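Local coordinates for protein thermospermine synthase (Medicago truncatula, PDB 6BQ6) that probably transfers an aminopropyl group from decarboxylated S-adenosylmethionine to spermidine, giving thermospermine and methylthioadenosine in plant polyamine biosynthesis, at residues Thr115-Leu120 with Val146-Ala151; Asp126-Cys131 with Ser155-Val160; Cys131-Glu136 with Ile161-Ala166. All coordinates share one frame; numbering follows the deposited sequence.

Contact 1 of 3, residues Thr115-Leu120 with Val146-Ala151; sequences TARELL and VVNKEA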
# COMPACT_ATOMS: atom_id res chain seq x y z
N THR B 115 24.07 3.11 -20.91
CA THR B 115 24.39 4.20 -21.78
C THR B 115 25.64 3.89 -22.56
O THR B 115 25.66 4.06 -23.76
CB THR B 115 24.51 5.47 -20.94
OG1 THR B 115 23.23 5.71 -20.35
CG2 THR B 115 24.90 6.64 -21.77
N ALA B 116 26.67 3.44 -21.86
CA ALA B 116 27.90 3.03 -22.48
C ALA B 116 27.62 1.93 -23.54
O ALA B 116 28.12 2.00 -24.64
CB ALA B 116 28.88 2.52 -21.46
N ARG B 117 26.82 0.94 -23.15
CA ARG B 117 26.48 -0.16 -24.06
C ARG B 117 25.92 0.37 -25.39
O ARG B 117 26.35 -0.03 -26.49
CB ARG B 117 25.45 -1.08 -23.40
CG ARG B 117 25.00 -2.21 -24.30
CD ARG B 117 23.79 -2.84 -23.71
NE ARG B 117 22.60 -2.01 -23.85
CZ ARG B 117 21.69 -1.80 -22.90
NH1 ARG B 117 21.84 -2.26 -21.66
NH2 ARG B 117 20.58 -1.09 -23.21
N GLU B 118 24.93 1.27 -25.30
CA GLU B 118 24.36 1.80 -26.53
C GLU B 118 25.36 2.63 -27.36
O GLU B 118 25.36 2.58 -28.57
CB GLU B 118 23.09 2.61 -26.25
CG GLU B 118 21.95 1.77 -25.69
CD GLU B 118 21.55 0.61 -26.62
OE1 GLU B 118 21.45 0.77 -27.84
OE2 GLU B 118 21.30 -0.50 -26.10
N LEU B 119 26.16 3.47 -26.70
CA LEU B 119 27.21 4.22 -27.37
C LEU B 119 28.19 3.32 -28.12
O LEU B 119 28.56 3.62 -29.24
CB LEU B 119 28.01 5.05 -26.39
CG LEU B 119 27.25 6.27 -25.83
CD1 LEU B 119 27.79 6.75 -24.49
CD2 LEU B 119 27.19 7.40 -26.83
N LEU B 120 28.55 2.22 -27.49
CA LEU B 120 29.54 1.28 -28.07
C LEU B 120 29.01 0.47 -29.26
O LEU B 120 29.76 -0.17 -29.96
CB LEU B 120 30.06 0.35 -26.97
CG LEU B 120 30.93 1.11 -25.95
CD1 LEU B 120 31.07 0.27 -24.70
CD2 LEU B 120 32.34 1.48 -26.42
N VAL B 146 24.14 -8.21 -16.31
CA VAL B 146 24.91 -8.99 -17.25
C VAL B 146 24.69 -8.51 -18.70
O VAL B 146 25.59 -8.61 -19.51
CB VAL B 146 24.72 -10.51 -17.08
CG1 VAL B 146 25.65 -11.26 -18.05
CG2 VAL B 146 25.05 -10.93 -15.65
N VAL B 147 23.58 -7.82 -18.97
CA VAL B 147 23.37 -7.20 -20.27
C VAL B 147 24.54 -6.26 -20.68
O VAL B 147 24.82 -6.13 -21.87
CB VAL B 147 21.99 -6.48 -20.35
CG1 VAL B 147 21.88 -5.28 -19.38
CG2 VAL B 147 21.68 -6.05 -21.76
N ASN B 148 25.22 -5.67 -19.70
CA ASN B 148 26.29 -4.72 -19.93
C ASN B 148 27.69 -5.27 -19.77
O ASN B 148 28.66 -4.50 -19.83
CB ASN B 148 26.05 -3.49 -19.05
CG ASN B 148 24.73 -2.83 -19.37
OD1 ASN B 148 24.28 -2.87 -20.53
ND2 ASN B 148 24.11 -2.20 -18.39
N LYS B 149 27.83 -6.58 -19.65
CA LYS B 149 29.18 -7.15 -19.40
C LYS B 149 30.16 -6.89 -20.54
O LYS B 149 31.30 -6.49 -20.27
CB LYS B 149 29.09 -8.64 -19.05
CG LYS B 149 30.33 -9.17 -18.32
CD LYS B 149 30.37 -10.69 -18.28
CE LYS B 149 31.74 -11.23 -17.91
NZ LYS B 149 31.66 -12.46 -17.08
N GLU B 150 29.70 -7.10 -21.78
CA GLU B 150 30.46 -6.75 -22.98
C GLU B 150 30.91 -5.29 -22.93
O GLU B 150 32.11 -5.00 -22.98
CB GLU B 150 29.61 -7.04 -24.24
CG GLU B 150 30.22 -6.52 -25.54
CD GLU B 150 29.47 -6.88 -26.82
OE1 GLU B 150 28.20 -6.83 -26.90
OE2 GLU B 150 30.18 -7.19 -27.80
N ALA B 151 29.94 -4.39 -22.75
CA ALA B 151 30.19 -2.95 -22.68
C ALA B 151 31.31 -2.62 -21.68
O ALA B 151 32.31 -1.94 -22.02
CB ALA B 151 28.92 -2.22 -22.32
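Arg117, on helix 114-120, reaches across to Asn148, the residue that leads into helix 149-153, while Ala151 packs on CA and CB at its root. The polar part rests on one hydrogen bond: NH1 of Arg117 donates to OD1 of Asn148 at 2.8 Å, in the carbonyl plane and on a lone pair, with a bent N-H...O angle of 148°; CD of Arg117 passes the same OD1 at 3.2 Å. The two side chains cross at about a right angle, while their guanidinium and amide planes are only 28° apart. CG1 of Val147 comes up obliquely to NH1 of Arg117. The amide is held from its other end, since ND2 bonds to Ser114 OG and Glu112 O. Charge is settled on the far edge of the guanidinium, where NE and NH2 both grip OE2 of Glu118 side-on, each at 3.0 Å; Glu84 adds a second salt bridge to NH2. A bend at chi3 (73°) turns the guanidinium back toward Glu118 on its own helix. Apolar contacts fill the rest: the methyl CB of Ala151 sits 3.6 Å from CA of Arg117, and CD1 of Leu120 lies 4.1 Å from the same methyl. With two carboxylates and an amide oxygen around it, the arginine is likely to stay charged, its plane fixed by partners at several nitrogens, and it ties the start of helix 149-153 to helix 114-120.

Contact 2 of 3, residues Asp126-Cys131 with Ser155-Val160; sequences DKVVMC and SRLEVV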
# COMPACT_ATOMS: atom_id res chain seq x y z
N ASP B 126 35.46 5.61 -31.00
CA ASP B 126 36.80 5.18 -30.56
C ASP B 126 37.01 5.22 -29.03
O ASP B 126 37.81 4.44 -28.49
CB ASP B 126 37.85 6.07 -31.23
CG ASP B 126 37.92 5.89 -32.74
OD1 ASP B 126 37.58 4.78 -33.28
OD2 ASP B 126 38.38 6.83 -33.42
N LYS B 127 36.34 6.15 -28.34
CA LYS B 127 36.49 6.26 -26.88
C LYS B 127 35.21 6.72 -26.25
O LYS B 127 34.56 7.66 -26.76
CB LYS B 127 37.58 7.22 -26.51
CG LYS B 127 37.92 7.19 -25.02
CD LYS B 127 39.21 7.94 -24.73
CE LYS B 127 38.92 9.38 -24.35
NZ LYS B 127 40.00 9.96 -23.54
N VAL B 128 34.86 6.08 -25.16
CA VAL B 128 33.77 6.51 -24.24
C VAL B 128 34.35 6.64 -22.83
O VAL B 128 35.02 5.74 -22.30
CB VAL B 128 32.61 5.50 -24.18
CG1 VAL B 128 31.55 5.92 -23.17
CG2 VAL B 128 31.97 5.24 -25.55
N VAL B 129 34.15 7.79 -22.23
CA VAL B 129 34.47 8.02 -20.85
C VAL B 129 33.19 8.08 -20.04
O VAL B 129 32.34 8.90 -20.37
CB VAL B 129 35.22 9.36 -20.65
CG1 VAL B 129 35.57 9.56 -19.18
CG2 VAL B 129 36.47 9.39 -21.48
N MET B 130 33.07 7.25 -19.00
CA MET B 130 31.91 7.21 -18.11
C MET B 130 32.38 7.82 -16.82
O MET B 130 33.30 7.26 -16.19
CB MET B 130 31.41 5.81 -17.86
CG MET B 130 30.18 5.72 -16.95
SD MET B 130 30.03 4.10 -16.11
CE MET B 130 30.17 3.08 -17.54
N CYS B 131 31.83 8.99 -16.48
CA CYS B 131 32.22 9.71 -15.29
C CYS B 131 31.09 9.79 -14.23
O CYS B 131 30.13 10.54 -14.38
CB CYS B 131 32.75 11.09 -15.67
SG CYS B 131 33.36 12.06 -14.26
N SER B 155 37.45 -2.27 -24.70
CA SER B 155 38.67 -1.50 -24.54
C SER B 155 38.48 -0.02 -24.82
O SER B 155 39.35 0.78 -24.43
CB SER B 155 39.79 -2.04 -25.48
OG SER B 155 39.36 -1.95 -26.81
N ARG B 156 37.37 0.34 -25.49
CA ARG B 156 37.10 1.73 -25.77
C ARG B 156 36.54 2.48 -24.58
O ARG B 156 36.49 3.70 -24.62
CB ARG B 156 36.15 1.83 -26.95
CG ARG B 156 36.75 1.37 -28.28
CD ARG B 156 35.71 1.47 -29.37
NE ARG B 156 34.66 0.48 -29.17
CZ ARG B 156 33.47 0.47 -29.75
NH1 ARG B 156 33.12 1.37 -30.63
NH2 ARG B 156 32.63 -0.49 -29.46
N LEU B 157 36.12 1.75 -23.54
CA LEU B 157 35.50 2.35 -22.34
C LEU B 157 36.51 2.68 -21.25
O LEU B 157 37.33 1.83 -20.88
CB LEU B 157 34.42 1.44 -21.78
CG LEU B 157 33.64 1.93 -20.55
CD1 LEU B 157 32.93 3.23 -20.86
CD2 LEU B 157 32.68 0.85 -20.12
N GLU B 158 36.47 3.92 -20.76
CA GLU B 158 37.21 4.32 -19.57
C GLU B 158 36.20 4.77 -18.50
O GLU B 158 35.36 5.64 -18.78
CB GLU B 158 38.14 5.48 -19.88
CG GLU B 158 38.96 5.91 -18.64
CD GLU B 158 39.95 7.03 -18.84
OE1 GLU B 158 40.13 7.50 -19.99
OE2 GLU B 158 40.57 7.45 -17.81
N VAL B 159 36.30 4.20 -17.30
CA VAL B 159 35.48 4.59 -16.17
C VAL B 159 36.33 5.53 -15.30
O VAL B 159 37.46 5.22 -14.94
CB VAL B 159 35.01 3.35 -15.38
CG1 VAL B 159 34.25 3.77 -14.13
CG2 VAL B 159 34.19 2.43 -16.26
N VAL B 160 35.78 6.70 -15.01
CA VAL B 160 36.40 7.67 -14.12
C VAL B 160 35.44 7.91 -12.99
O VAL B 160 34.24 8.09 -13.21
CB VAL B 160 36.69 9.00 -14.83
CG1 VAL B 160 37.16 10.05 -13.84
CG2 VAL B 160 37.73 8.82 -15.92
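Arg156 opens the pairing of two parallel strands, 127-131 and 157-160, whose axes approach to 4.7 Å at an angle of 20°. Its carbonyl O takes the N-H of Val128 at 2.9 Å, while its CB, CG and CD run alongside Asp126 O, CG at 3.3 Å. A bend about the CG-CD bond (chi3 -69°) turns the guanidinium to bond Leu120 O, Ile125 O and the Asp154 carboxylate. Shortened to an alanine, this position is likely to leave those groups without their donor, and Asp126 O without its CG and CD cover. Leu157 follows, with CG anti to its backbone N (chi1 -178°); this brings CD1 to 3.8 Å from CG1 of Val128, while CD2 meets CE of Met130. Glu158 is gripped twice through its backbone: its N donates to Val128 O at 2.8 Å and its O accepts from Met130 N. OE1 of its carboxylate stays 4.3 Å from NZ of Lys127, beyond a salt bridge; that lysine pairs with Glu173 instead. Val159 puts CG2 against CE of Met130, on the face it shares with Leu157 and Val128. N of Val160 donates to Met130 O and, on the face of Val129 and Cys131, its CG2 sits 4.0 Å from CG1 of Val129. This ladder joins 157-161, the outermost strand within the chain, to 127-132, in the parallel part of the Rossmann-like fold of the spermidine synthase family.

Contact 3 of 3, residues Cys131-Glu136 with Ile161-Ala166; sequences CDIDEE and INDAKA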
# COMPACT_ATOMS: atom_id res chain seq x y z
N CYS B 131 31.83 8.99 -16.48
CA CYS B 131 32.22 9.71 -15.29
C CYS B 131 31.09 9.79 -14.23
O CYS B 131 30.13 10.54 -14.38
CB CYS B 131 32.75 11.09 -15.67
SG CYS B 131 33.36 12.06 -14.26
N ASP B 132 31.19 8.93 -13.21
CA ASP B 132 30.13 8.73 -12.21
C ASP B 132 30.74 8.95 -10.87
O ASP B 132 31.89 8.60 -10.66
CB ASP B 132 29.52 7.32 -12.31
CG ASP B 132 28.16 7.19 -11.58
OD1 ASP B 132 28.07 7.20 -10.30
OD2 ASP B 132 27.13 7.09 -12.28
N ILE B 133 29.97 9.52 -9.96
CA ILE B 133 30.50 9.87 -8.67
C ILE B 133 30.53 8.66 -7.73
O ILE B 133 31.28 8.67 -6.78
CB ILE B 133 29.77 11.07 -8.09
CG1 ILE B 133 30.69 11.79 -7.12
CG2 ILE B 133 28.41 10.66 -7.50
CD1 ILE B 133 30.37 13.25 -6.94
N ASP B 134 29.73 7.64 -7.99
CA ASP B 134 29.51 6.55 -7.03
C ASP B 134 30.08 5.28 -7.57
O ASP B 134 29.44 4.55 -8.31
CB ASP B 134 28.02 6.39 -6.68
CG ASP B 134 27.79 5.49 -5.48
OD1 ASP B 134 28.74 4.81 -5.03
OD2 ASP B 134 26.68 5.52 -4.93
N GLU B 135 31.32 4.99 -7.18
CA GLU B 135 31.98 3.79 -7.63
C GLU B 135 31.24 2.53 -7.23
O GLU B 135 31.30 1.51 -7.92
CB GLU B 135 33.41 3.75 -7.06
CG GLU B 135 34.25 2.63 -7.62
CD GLU B 135 35.72 2.79 -7.26
OE1 GLU B 135 35.98 3.35 -6.17
OE2 GLU B 135 36.59 2.37 -8.06
N GLU B 136 30.49 2.57 -6.13
CA GLU B 136 29.79 1.35 -5.69
C GLU B 136 28.67 1.00 -6.62
O GLU B 136 28.44 -0.17 -6.89
CB GLU B 136 29.32 1.48 -4.25
CG GLU B 136 30.52 1.35 -3.30
CD GLU B 136 30.14 1.22 -1.85
OE1 GLU B 136 29.09 0.62 -1.58
OE2 GLU B 136 30.90 1.74 -0.98
N ILE B 161 35.94 7.85 -11.76
CA ILE B 161 35.13 8.14 -10.59
C ILE B 161 35.41 9.56 -10.15
O ILE B 161 36.46 9.86 -9.59
CB ILE B 161 35.41 7.15 -9.43
CG1 ILE B 161 35.24 5.68 -9.92
CG2 ILE B 161 34.45 7.48 -8.28
CD1 ILE B 161 33.87 5.33 -10.49
N ASN B 162 34.47 10.46 -10.46
CA ASN B 162 34.64 11.88 -10.18
C ASN B 162 33.33 12.58 -10.38
O ASN B 162 32.38 12.04 -10.99
CB ASN B 162 35.77 12.49 -11.06
CG ASN B 162 36.43 13.75 -10.47
OD1 ASN B 162 36.16 14.13 -9.32
ND2 ASN B 162 37.29 14.40 -11.26
N ASP B 163 33.28 13.77 -9.83
CA ASP B 163 32.28 14.78 -10.17
C ASP B 163 32.53 15.18 -11.62
O ASP B 163 33.65 15.51 -11.95
CB ASP B 163 32.51 15.99 -9.29
CG ASP B 163 31.56 17.10 -9.61
OD1 ASP B 163 30.41 17.02 -9.18
OD2 ASP B 163 31.96 18.06 -10.30
N ALA B 164 31.50 15.16 -12.46
CA ALA B 164 31.67 15.46 -13.88
C ALA B 164 32.14 16.90 -14.14
O ALA B 164 32.89 17.12 -15.08
CB ALA B 164 30.37 15.17 -14.65
N LYS B 165 31.73 17.88 -13.32
CA LYS B 165 32.20 19.26 -13.51
C LYS B 165 33.67 19.35 -13.27
O LYS B 165 34.40 19.97 -14.05
CB LYS B 165 31.45 20.29 -12.61
CG LYS B 165 31.96 21.71 -12.73
CD LYS B 165 31.17 22.66 -11.82
CE LYS B 165 31.96 23.91 -11.42
NZ LYS B 165 31.83 24.96 -12.45
N ALA B 166 34.13 18.76 -12.17
CA ALA B 166 35.56 18.73 -11.87
C ALA B 166 36.35 18.03 -12.94
O ALA B 166 37.42 18.51 -13.35
CB ALA B 166 35.78 18.03 -10.54
O HOH W 1 29.81 12.43 -12.53
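Ile161 and Glu135 cross at about a right angle, the isoleucine's CD1 lying 3.8 Å from CB of Glu135 and its CG1 alongside CB and CG of the acid. Extended beyond CG, the glutamate thus offers its aliphatic stem to the branched side chain. The other branch of Ile161, CG2, lies 3.7 Å from the carbonyl O of Ile133; with CG1 anti to the carbonyl carbon (chi1 -54°), the side chain spreads its two arms over the turn between Asp132 and helix 135-144. At the strand end, SG of Cys131 lies 3.4 Å from Asn162 O and also meets CA and CB of Ala164. Ile133 sends CD1 over the backbone of Asp163, 4.1 Å from its CA. Both segments are strand-to-helix turns at the C-terminal ends of neighbouring parallel strands, the place where Rossmann-like folds bind their nucleoside: Asp132, Asp163 and Ala164 are adenosine-binding residues of this enzyme, though no adenosine is bound to this chain here. The turns are shaped by their acids. OD1 of Asp132 accepts from Asp134 N at 2.9 Å with its anti lone pair, an Asx turn, and Asp134 in turn N-caps helix 135-144 through Glu136 N. Asp163 N-caps helix 164-169, its OD2 taking Ala166 N at 2.9 Å, also on the anti lone pair, while OD1 pairs with Lys193. Between the segments the backbone link is one bent bond, Asn162 N to Asp132 O, the donor standing above the carbonyl plane by 50°. A water links the two segments, donating to Cys131 O at 2.7 Å and to Asn162 O, while the Asn162 side chain turns away to bond Glu167 through ND2.

Contacts 2 and 3 follow the same pair of strands: they share Cys131, their centres are 13 Å apart, and a probable hydrogen bond of 3.2 Å from Asp132 N to Val160 O carries the ladder into the turns. Contact 1 packs against contact 2, centres 11 Å apart, with Leu120 CD2 3.9 Å from Val128 CG2 and Ala151 O 3.4 Å from Leu157 CD2. Contacts 1 and 3 do not touch, their nearest atoms about 9 Å apart. Contact 3 lies nearest the bound thermospermine, the Asp132 side chain being about 5 Å from it, against about 9 Å for Met130 of contact 2 and 11 Å for Asn148 of contact 1. Thr115 also hydrogen-bonds Asp181, the predicted proton acceptor.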